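Local coordinates for transcriptional regulators (LACI-FAMILY TRANSCRIPTIONAL REGULATORY PROTEIN) (Corynebacterium glutamicum, PDB 3GYB), which probably acts as a DNA-binding transcription factor of the LacI family, its regulatory part built like a periplasmic sugar-binding protein and carrying a magnesium ion, at residues D205-G210 / G267-R272; L7-I12 / M59-I64. All blocks are in the same frame, centred on the assembly; numbering follows the deposited sequence.

Contact 1: D205-G210 / G267-R272; sequences DLSIIG and GTCAPR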
ATOM      1  N   ASP A 205      27.080   1.450  -2.936  1.00 14.85           N
ATOM      2  CA  ASP A 205      27.527   2.770  -2.499  1.00 15.04           C
ATOM      3  C   ASP A 205      26.857   3.223  -1.209  1.00 15.69           C
ATOM      4  O   ASP A 205      27.498   3.812  -0.337  1.00 17.96           O
ATOM      5  CB  ASP A 205      27.250   3.823  -3.575  1.00 16.28           C
ATOM      6  CG  ASP A 205      28.002   3.558  -4.860  1.00 19.94           C
ATOM      7  OD1 ASP A 205      29.193   3.192  -4.786  1.00 20.91           O
ATOM      8  OD2 ASP A 205      27.405   3.726  -5.939  1.00 18.35           O
ATOM      9  N   LEU A 206      25.569   2.933  -1.087  1.00 12.87           N
ATOM     10  CA  LEU A 206      24.802   3.360   0.081  1.00 12.81           C
ATOM     11  C   LEU A 206      23.944   2.234   0.643  1.00 11.77           C
ATOM     12  O   LEU A 206      23.259   1.548  -0.112  1.00 11.30           O
ATOM     13  CB  LEU A 206      23.901   4.531  -0.324  1.00 13.19           C
ATOM     14  CG  LEU A 206      22.928   5.113   0.707  1.00 13.12           C
ATOM     15  CD1 LEU A 206      23.704   5.907   1.746  1.00 14.75           C
ATOM     16  CD2 LEU A 206      21.926   6.014   0.011  1.00 14.47           C
ATOM     17  N   SER A 207      23.989   2.042   1.961  1.00 11.87           N
ATOM     18  CA  SER A 207      23.172   1.017   2.610  1.00 11.49           C
ATOM     19  C   SER A 207      21.910   1.669   3.164  1.00 12.00           C
ATOM     20  O   SER A 207      21.964   2.788   3.676  1.00 12.69           O
ATOM     21  CB  SER A 207      23.928   0.349   3.764  1.00 11.53           C
ATOM     22  OG  SER A 207      24.851  -0.620   3.286  1.00 12.83           O
ATOM     23  N   ILE A 208      20.780   0.978   3.044  1.00 10.67           N
ATOM     24  CA  ILE A 208      19.515   1.492   3.556  1.00 10.25           C
ATOM     25  C   ILE A 208      18.737   0.394   4.270  1.00 11.21           C
ATOM     26  O   ILE A 208      18.548  -0.696   3.733  1.00 10.95           O
ATOM     27  CB  ILE A 208      18.614   2.051   2.420  1.00 10.39           C
ATOM     28  CG1 ILE A 208      19.255   3.302   1.810  1.00 11.59           C
ATOM     29  CG2 ILE A 208      17.230   2.388   2.972  1.00 11.31           C
ATOM     30  CD1 ILE A 208      18.516   3.844   0.589  1.00 12.32           C
ATOM     31  N   ILE A 209      18.298   0.674   5.492  1.00 12.02           N
ATOM     32  CA  ILE A 209      17.510  -0.304   6.221  1.00 10.77           C
ATOM     33  C   ILE A 209      16.223   0.377   6.670  1.00 11.87           C
ATOM     34  O   ILE A 209      16.245   1.512   7.157  1.00 11.17           O
ATOM     35  CB  ILE A 209      18.288  -0.894   7.433  1.00 12.10           C
ATOM     36  CG1 ILE A 209      17.384  -1.867   8.199  1.00 12.24           C
ATOM     37  CG2 ILE A 209      18.809   0.231   8.327  1.00 10.42           C
ATOM     38  CD1 ILE A 209      18.116  -2.751   9.200  1.00 14.03           C
ATOM     39  N   GLY A 210      15.102  -0.311   6.472  1.00  8.85           N
ATOM     40  CA  GLY A 210      13.810   0.240   6.844  1.00 10.31           C
ATOM     41  C   GLY A 210      13.245  -0.356   8.115  1.00  9.04           C
ATOM     42  O   GLY A 210      13.981  -0.923   8.925  1.00 10.77           O
ATOM     43  N   GLY A 267      18.359  -7.120   0.256  1.00 13.19           N
ATOM     44  CA  GLY A 267      19.472  -6.646  -0.555  1.00 14.23           C
ATOM     45  C   GLY A 267      19.921  -5.203  -0.498  1.00 14.60           C
ATOM     46  O   GLY A 267      20.741  -4.793  -1.318  1.00 15.44           O
ATOM     47  N   THR A 268      19.433  -4.437   0.468  1.00 12.98           N
ATOM     48  CA  THR A 268      19.798  -3.027   0.520  1.00 12.12           C
ATOM     49  C   THR A 268      20.912  -2.598   1.476  1.00 12.75           C
ATOM     50  O   THR A 268      21.177  -1.406   1.617  1.00 11.60           O
ATOM     51  CB  THR A 268      18.556  -2.166   0.783  1.00 10.86           C
ATOM     52  OG1 THR A 268      17.916  -2.611   1.980  1.00 10.48           O
ATOM     53  CG2 THR A 268      17.575  -2.267  -0.391  1.00 11.08           C
ATOM     54  N   CYS A 269      21.563  -3.558   2.126  1.00 14.12           N
ATOM     55  CA  CYS A 269      22.673  -3.249   3.027  1.00 15.49           C
ATOM     56  C   CYS A 269      23.881  -4.081   2.621  1.00 16.25           C
ATOM     57  O   CYS A 269      23.734  -5.163   2.051  1.00 16.47           O
ATOM     58  CB  CYS A 269      22.315  -3.562   4.487  1.00 15.95           C
ATOM     59  SG  CYS A 269      21.249  -2.337   5.293  1.00 13.98           S
ATOM     60  N   ALA A 270      25.071  -3.566   2.910  1.00 16.21           N
ATOM     61  CA  ALA A 270      26.309  -4.267   2.595  1.00 16.75           C
ATOM     62  C   ALA A 270      27.401  -3.766   3.532  1.00 18.75           C
ATOM     63  O   ALA A 270      27.302  -2.668   4.079  1.00 16.49           O
ATOM     64  CB  ALA A 270      26.700  -4.019   1.144  1.00 17.44           C
ATOM     65  N   PRO A 271      28.457  -4.569   3.736  1.00 20.49           N
ATOM     66  CA  PRO A 271      29.547  -4.162   4.624  1.00 23.11           C
ATOM     67  C   PRO A 271      30.392  -3.014   4.081  1.00 25.66           C
ATOM     68  O   PRO A 271      30.574  -2.878   2.870  1.00 23.78           O
ATOM     69  CB  PRO A 271      30.351  -5.450   4.795  1.00 23.20           C
ATOM     70  CG  PRO A 271      30.145  -6.146   3.487  1.00 24.50           C
ATOM     71  CD  PRO A 271      28.668  -5.939   3.237  1.00 21.90           C
ATOM     72  N   ARG A 272      30.899  -2.192   4.998  1.00 28.61           N
ATOM     73  CA  ARG A 272      31.744  -1.046   4.675  1.00 33.26           C
ATOM     74  C   ARG A 272      31.309  -0.283   3.428  1.00 35.72           C
ATOM     75  O   ARG A 272      30.172  -0.406   2.973  1.00 39.00           O
ATOM     76  CB  ARG A 272      33.194  -1.509   4.522  1.00 35.94           C
ATOM     77  CG  ARG A 272      33.749  -2.171   5.769  1.00 37.67           C
ATOM     78  CD  ARG A 272      35.254  -2.381   5.681  1.00 43.16           C
ATOM     79  NE  ARG A 272      35.792  -2.810   6.968  1.00 44.27           N
ATOM     80  CZ  ARG A 272      37.086  -2.943   7.237  1.00 44.75           C
ATOM     81  NH1 ARG A 272      37.993  -2.683   6.306  1.00 45.14           N
ATOM     82  NH2 ARG A 272      37.471  -3.332   8.444  1.00 44.03           N
TER
HETATM   83  O   HOH W   1      28.814   2.057   1.774  1.00 27.64           O
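Ile208 and Thr268 exchange two hydrogen bonds. Ile208 N donates to Thr268 O at 2.8 Å, nearly straight at the hydrogen but tilted 32° from the carbonyl plane. In return Thr268 OG1 donates to Ile208 O at 2.7 Å, close to the line of the C=O bond. The chi1 of Thr268, 56°, sets OG1 between the backbone N and carbonyl carbon, where it also accepts from Thr225 N. A third bond runs from Ala270 N to Ser207 OG (3.0 Å), while Ser207 CA offers its hydrogen to Thr268 O at 3.3 Å. Farther out, one water donates to both Asp205 O and Arg272 O. Apolar contact is slight: Cys269 SG lies against Ile209 CB at 3.9 Å, placed there by a chi1 of -77°, which turns it away from the carbonyl carbon of Cys269. Strand 207-211 sits between strands 226-228 and 179-182 in the C-terminal lobe of the periplasmic-binding-protein-like fold, and the tail after strand 258-264 grips its beginning. Ile208 packs on helix 185-198; Ile209 and Cys269 rest on helix 102-115, and His118 bonds to Ala270 O.

Contact 2: L7-I12 / M59-I64; sequences LIAVLI and MRPDGI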
ATOM      1  N   LEU A   7     -19.594  -5.596  14.880  1.00 21.68           N
ATOM      2  CA  LEU A   7     -18.715  -4.774  14.077  1.00 19.65           C
ATOM      3  C   LEU A   7     -17.530  -4.265  14.883  1.00 18.56           C
ATOM      4  O   LEU A   7     -17.677  -3.858  16.036  1.00 18.48           O
ATOM      5  CB  LEU A   7     -19.499  -3.590  13.519  1.00 22.34           C
ATOM      6  CG  LEU A   7     -20.432  -3.836  12.332  1.00 23.91           C
ATOM      7  CD1 LEU A   7     -21.313  -2.604  12.105  1.00 25.52           C
ATOM      8  CD2 LEU A   7     -19.603  -4.155  11.092  1.00 25.63           C
ATOM      9  N   ILE A   8     -16.351  -4.315  14.274  1.00 16.19           N
ATOM     10  CA  ILE A   8     -15.137  -3.827  14.909  1.00 14.18           C
ATOM     11  C   ILE A   8     -14.558  -2.785  13.966  1.00 14.83           C
ATOM     12  O   ILE A   8     -14.298  -3.078  12.800  1.00 15.81           O
ATOM     13  CB  ILE A   8     -14.093  -4.954  15.110  1.00 14.31           C
ATOM     14  CG1 ILE A   8     -14.648  -6.027  16.049  1.00 16.62           C
ATOM     15  CG2 ILE A   8     -12.797  -4.371  15.666  1.00 13.23           C
ATOM     16  CD1 ILE A   8     -14.947  -5.530  17.452  1.00 19.62           C
ATOM     17  N   ALA A   9     -14.383  -1.566  14.465  1.00 15.23           N
ATOM     18  CA  ALA A   9     -13.824  -0.487  13.662  1.00 14.33           C
ATOM     19  C   ALA A   9     -12.309  -0.513  13.816  1.00 14.44           C
ATOM     20  O   ALA A   9     -11.795  -0.656  14.923  1.00 14.50           O
ATOM     21  CB  ALA A   9     -14.377   0.858  14.132  1.00 14.41           C
ATOM     22  N   VAL A  10     -11.596  -0.384  12.703  1.00 12.90           N
ATOM     23  CA  VAL A  10     -10.144  -0.385  12.737  1.00 14.06           C
ATOM     24  C   VAL A  10      -9.654   0.952  12.194  1.00 13.74           C
ATOM     25  O   VAL A  10      -9.919   1.296  11.040  1.00 15.11           O
ATOM     26  CB  VAL A  10      -9.573  -1.537  11.882  1.00 13.71           C
ATOM     27  CG1 VAL A  10      -8.054  -1.558  11.987  1.00 13.03           C
ATOM     28  CG2 VAL A  10     -10.154  -2.867  12.355  1.00 13.20           C
ATOM     29  N   LEU A  11      -8.947   1.710  13.027  1.00 14.69           N
ATOM     30  CA  LEU A  11      -8.445   3.015  12.616  1.00 15.04           C
ATOM     31  C   LEU A  11      -6.977   3.012  12.214  1.00 14.57           C
ATOM     32  O   LEU A  11      -6.112   2.606  12.990  1.00 14.01           O
ATOM     33  CB  LEU A  11      -8.655   4.040  13.739  1.00 16.24           C
ATOM     34  CG  LEU A  11     -10.064   4.609  13.927  1.00 17.80           C
ATOM     35  CD1 LEU A  11     -11.054   3.506  14.285  1.00 18.13           C
ATOM     36  CD2 LEU A  11     -10.021   5.658  15.022  1.00 19.67           C
ATOM     37  N   ILE A  12      -6.697   3.458  10.991  1.00 14.02           N
ATOM     38  CA  ILE A  12      -5.322   3.544  10.515  1.00 14.82           C
ATOM     39  C   ILE A  12      -5.120   4.962  10.009  1.00 15.31           C
ATOM     40  O   ILE A  12      -6.089   5.698   9.824  1.00 15.12           O
ATOM     41  CB  ILE A  12      -5.032   2.556   9.368  1.00 16.32           C
ATOM     42  CG1 ILE A  12      -5.938   2.867   8.177  1.00 17.18           C
ATOM     43  CG2 ILE A  12      -5.228   1.125   9.859  1.00 16.24           C
ATOM     44  CD1 ILE A  12      -5.524   2.153   6.902  1.00 20.61           C
HETATM   45  N   MSE A  59     -20.827   3.818  13.338  1.00 24.79           N
HETATM   46  CA  MSE A  59     -21.249   2.493  12.903  1.00 23.98           C
HETATM   47  C   MSE A  59     -21.684   1.657  14.107  1.00 22.38           C
HETATM   48  O   MSE A  59     -22.109   0.512  13.959  1.00 22.23           O
HETATM   49  CB  MSE A  59     -20.112   1.780  12.139  1.00 27.09           C
HETATM   50  CG  MSE A  59     -18.999   1.210  13.005  1.00 29.60           C
HETATM   51 SE   MSE A  59     -17.660   0.162  12.019  1.00 34.31          SE
HETATM   52  CE  MSE A  59     -18.512  -1.456  11.874  1.00 35.36           C
ATOM     53  N   ARG A  60     -21.605   2.256  15.292  1.00 22.02           N
ATOM     54  CA  ARG A  60     -21.970   1.587  16.535  1.00 21.50           C
ATOM     55  C   ARG A  60     -21.209   0.264  16.637  1.00 20.81           C
ATOM     56  O   ARG A  60     -21.804  -0.813  16.695  1.00 19.76           O
ATOM     57  CB  ARG A  60     -23.484   1.335  16.599  1.00 24.05           C
ATOM     58  CG  ARG A  60     -24.331   2.606  16.490  1.00 24.76           C
ATOM     59  CD  ARG A  60     -25.826   2.299  16.573  1.00 28.19           C
ATOM     60  NE  ARG A  60     -26.662   3.483  16.353  1.00 28.23           N
ATOM     61  CZ  ARG A  60     -26.835   4.464  17.235  1.00 28.58           C
ATOM     62  NH1 ARG A  60     -26.236   4.419  18.418  1.00 26.88           N
ATOM     63  NH2 ARG A  60     -27.610   5.499  16.931  1.00 29.33           N
ATOM     64  N   PRO A  61     -19.869   0.331  16.652  1.00 20.35           N
ATOM     65  CA  PRO A  61     -19.047  -0.876  16.748  1.00 19.37           C
ATOM     66  C   PRO A  61     -19.041  -1.458  18.159  1.00 19.82           C
ATOM     67  O   PRO A  61     -19.190  -0.725  19.137  1.00 20.29           O
ATOM     68  CB  PRO A  61     -17.671  -0.374  16.327  1.00 19.18           C
ATOM     69  CG  PRO A  61     -17.649   1.006  16.925  1.00 20.69           C
ATOM     70  CD  PRO A  61     -19.024   1.539  16.577  1.00 20.55           C
ATOM     71  N   ASP A  62     -18.876  -2.775  18.254  1.00 19.07           N
ATOM     72  CA  ASP A  62     -18.821  -3.443  19.551  1.00 18.39           C
ATOM     73  C   ASP A  62     -17.462  -3.151  20.181  1.00 18.28           C
ATOM     74  O   ASP A  62     -17.331  -3.080  21.404  1.00 18.67           O
ATOM     75  CB  ASP A  62     -18.978  -4.961  19.400  1.00 19.77           C
ATOM     76  CG  ASP A  62     -20.362  -5.372  18.926  1.00 22.24           C
ATOM     77  OD1 ASP A  62     -21.277  -4.525  18.902  1.00 25.39           O
ATOM     78  OD2 ASP A  62     -20.533  -6.562  18.588  1.00 23.01           O
ATOM     79  N   GLY A  63     -16.453  -2.990  19.327  1.00 16.74           N
ATOM     80  CA  GLY A  63     -15.106  -2.707  19.788  1.00 15.81           C
ATOM     81  C   GLY A  63     -14.349  -1.901  18.750  1.00 16.06           C
ATOM     82  O   GLY A  63     -14.783  -1.797  17.600  1.00 15.28           O
ATOM     83  N   ILE A  64     -13.217  -1.332  19.150  1.00 15.64           N
ATOM     84  CA  ILE A  64     -12.417  -0.519  18.241  1.00 16.12           C
ATOM     85  C   ILE A  64     -10.927  -0.807  18.379  1.00 15.79           C
ATOM     86  O   ILE A  64     -10.402  -0.887  19.484  1.00 16.20           O
ATOM     87  CB  ILE A  64     -12.634   0.994  18.527  1.00 16.68           C
ATOM     88  CG1 ILE A  64     -14.113   1.347  18.378  1.00 16.55           C
ATOM     89  CG2 ILE A  64     -11.781   1.844  17.587  1.00 17.71           C
ATOM     90  CD1 ILE A  64     -14.459   2.737  18.901  1.00 19.66           C
TER
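Leu7 O takes the shortest bond between residues 7-12 and 59-64, from Asp62 N at 2.7 Å, in the carbonyl plane but bent to 146° at hydrogen. Pro61 CB also lies against this oxygen, at 3.5 Å. One step on, Gly63 O receives Ala9 N at 3.2 Å, tilted 16° from the plane, and the CA-H of Ile8 as a second, weaker donor. Ile64 CA makes the matching contact to Ala9 O. Ile8 pairs with Gly63 and Ala9 with Ile64, parallel, joining strand 7-12 to strand 63-67 as neighbours in the Rossmann-like sheet of the N-terminal lobe. Strand 37-41 flanks strand 7-12 across its other edge, and helix 52-57 links strand 37-41 to strand 63-67, as expected of a periplasmic-binding-protein fold. On the helix 52-57 face, Ala9 CB meets Met59 SE, a selenomethionine atom, at 4.0 Å and Pro61 CB at 4.1 Å. The side chains of Leu11 and Ile64 cross obliquely, CD1 of Leu11 3.8 Å from CG2 of Ile64. On the face turned to helix 231-246, Ile8 CD1 lies over the backbone of Gly63, 3.5 Å from its N. The carboxylate of Asp62 reaches the residues just before strand 7-12: OD2 accepts from Gln6 N and forms a salt bridge with Arg4 NE, and OD1 accepts from Thr5 N. Met59 packs on Met59 of the second subunit, and Leu7 on Ser58 of that subunit.

From the N terminus, contact 2 closes first: strand 7-12 is met again by residues 59-64 after helix 21-31, strand 37-41 and helix 52-57. The chain then adds further strands to this sheet, passes into the other lobe, and reaches strand 207-211, which opens contact 1. That loop runs through strand 226-228, returns to the first lobe with helix 231-246, which packs against Ile8 of contact 2, and comes back through strand 258-264 before the tail 267-272 closes it at the modelled C-terminal end. The two loops are thus in series, neither nested nor crossed. Their centres are about 40 Å apart on opposite sides of the chain's centre, in two lobes whose sheets strand 258-264 connects.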